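Local coordinates for protein neural cell adhesion molecule 1 (Homo sapiens, PDB 2HAZ) that mediates adhesion between neural cells, its first fibronectin type III repeat probably also guiding the polysialylation of its N-glycans, at residues T77-R82 against S98-Q103. Residues are numbered along the deposited sequence; the frame is centred on the assembly and turned at random.
Sequences TTYAVR and SEFKTQ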
# COMPACT_ATOMS: atom_id res chain seq x y z
N THR A 77 10.67 -10.81 -10.61
CA THR A 77 9.46 -11.49 -10.15
C THR A 77 8.26 -10.54 -10.20
O THR A 77 8.36 -9.39 -9.78
CB THR A 77 9.67 -12.06 -8.72
OG1 THR A 77 10.73 -13.04 -8.73
CG2 THR A 77 8.42 -12.76 -8.21
N THR A 78 7.12 -11.03 -10.70
CA THR A 78 5.88 -10.22 -10.76
C THR A 78 5.12 -10.30 -9.43
O THR A 78 4.86 -11.41 -8.93
CB THR A 78 4.98 -10.69 -11.91
OG1 THR A 78 5.77 -10.82 -13.10
CG2 THR A 78 3.81 -9.69 -12.15
N TYR A 79 4.77 -9.13 -8.89
CA TYR A 79 4.03 -9.02 -7.61
C TYR A 79 2.69 -8.28 -7.79
O TYR A 79 2.55 -7.45 -8.69
CB TYR A 79 4.84 -8.26 -6.54
CG TYR A 79 6.06 -8.98 -6.02
CD1 TYR A 79 6.00 -9.70 -4.82
CD2 TYR A 79 7.26 -8.96 -6.73
CE1 TYR A 79 7.10 -10.39 -4.36
CE2 TYR A 79 8.37 -9.64 -6.27
CZ TYR A 79 8.28 -10.35 -5.08
OH TYR A 79 9.38 -11.01 -4.61
N ALA A 80 1.74 -8.57 -6.91
CA ALA A 80 0.55 -7.73 -6.67
C ALA A 80 0.76 -6.99 -5.37
O ALA A 80 1.23 -7.59 -4.40
CB ALA A 80 -0.73 -8.59 -6.59
N VAL A 81 0.41 -5.69 -5.36
CA VAL A 81 0.41 -4.87 -4.15
C VAL A 81 -0.93 -4.13 -4.00
O VAL A 81 -1.58 -3.77 -4.98
CB VAL A 81 1.62 -3.90 -4.11
CG1 VAL A 81 1.59 -2.87 -5.22
CG2 VAL A 81 1.76 -3.22 -2.74
N ARG A 82 -1.34 -3.97 -2.75
CA ARG A 82 -2.51 -3.17 -2.39
C ARG A 82 -2.21 -2.42 -1.09
O ARG A 82 -1.29 -2.79 -0.34
CB ARG A 82 -3.73 -4.09 -2.26
CG ARG A 82 -3.63 -5.13 -1.15
CD ARG A 82 -4.55 -6.33 -1.40
NE ARG A 82 -4.84 -6.99 -0.13
CZ ARG A 82 -5.69 -8.00 0.04
NH1 ARG A 82 -6.38 -8.51 -0.97
NH2 ARG A 82 -5.84 -8.50 1.26
N SER A 98 -2.41 -3.53 -7.65
CA SER A 98 -1.58 -3.10 -8.78
C SER A 98 -0.46 -4.11 -8.97
O SER A 98 0.19 -4.50 -8.01
CB SER A 98 -0.98 -1.73 -8.51
OG SER A 98 -0.17 -1.31 -9.61
N GLU A 99 -0.23 -4.51 -10.21
CA GLU A 99 0.75 -5.54 -10.48
C GLU A 99 2.01 -4.89 -11.07
O GLU A 99 1.92 -4.01 -11.92
CB GLU A 99 0.15 -6.61 -11.42
CG GLU A 99 -0.83 -7.63 -10.76
CD GLU A 99 -2.31 -7.15 -10.63
OE1 GLU A 99 -3.00 -6.95 -11.66
OE2 GLU A 99 -2.80 -7.01 -9.48
N PHE A 100 3.18 -5.30 -10.58
CA PHE A 100 4.46 -4.84 -11.13
C PHE A 100 5.46 -6.01 -11.18
O PHE A 100 5.20 -7.09 -10.65
CB PHE A 100 5.03 -3.70 -10.29
CG PHE A 100 5.38 -4.10 -8.88
CD1 PHE A 100 6.67 -4.52 -8.55
CD2 PHE A 100 4.41 -4.07 -7.87
CE1 PHE A 100 6.98 -4.91 -7.23
CE2 PHE A 100 4.71 -4.44 -6.57
CZ PHE A 100 5.99 -4.88 -6.25
N LYS A 101 6.61 -5.76 -11.82
CA LYS A 101 7.70 -6.75 -11.89
C LYS A 101 9.03 -6.14 -11.47
O LYS A 101 9.41 -5.06 -11.94
CB LYS A 101 7.80 -7.34 -13.32
CG LYS A 101 8.58 -8.66 -13.38
CD LYS A 101 8.59 -9.21 -14.81
CE LYS A 101 9.07 -10.65 -14.81
NZ LYS A 101 9.48 -11.14 -16.15
N THR A 102 9.74 -6.83 -10.58
CA THR A 102 11.06 -6.36 -10.17
C THR A 102 12.02 -6.57 -11.33
O THR A 102 11.90 -7.54 -12.08
CB THR A 102 11.56 -7.09 -8.88
OG1 THR A 102 11.34 -8.50 -8.99
CG2 THR A 102 10.84 -6.57 -7.63
N GLN A 103 12.95 -5.64 -11.49
CA GLN A 103 13.98 -5.72 -12.51
C GLN A 103 14.97 -6.86 -12.26
O GLN A 103 15.15 -7.30 -11.12
CB GLN A 103 14.75 -4.40 -12.57
CG GLN A 103 13.86 -3.21 -12.90
CD GLN A 103 14.67 -1.97 -13.21
OE1 GLN A 103 15.52 -1.99 -14.10
NE2 GLN A 103 14.41 -0.89 -12.48
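Phe100 lies against Tyr79 and Val81 where strands 78-87 and 90-101, the closing antiparallel hairpin of this fibronectin type III beta sandwich, run side by side in the four-stranded sheet. Tyr79 and Phe100 form a hydrogen-bonded pair, with Tyr79 N donating to Phe100 O at 2.7 Å and Phe100 N returning a bond to Tyr79 O at 2.9 Å. With CG set between its backbone N and carbonyl carbon (chi1 64°), the Phe100 ring leans over the neighbouring strand and takes Tyr79 CB over one face, a CH-pi contact 4.0 Å from CB to the ring centroid. The two rings are nearly parallel, 18° between planes, but offset so strongly that little of one lies over the other. Val81 CG1 meets the ring edge, 3.7 Å from Phe100 CE2, while Val15 and Pro17 of the facing sheet also touch Phe100. Cutting Phe100 back to an alanine is likely to open a gap beside Tyr79 CB and Val81 CG1 and weaken the packing between the sheets. The Tyr79 hydroxyl is anchored by a hydrogen bond from Lys74 N. Beyond the paired strands, Thr102 OG1, also hydrogen-bonded to Lys74 O, accepts a nearly straight hydrogen bond from Thr77 N at 2.9 Å, and Thr102 N reaches Thr77 O from above its carbonyl plane.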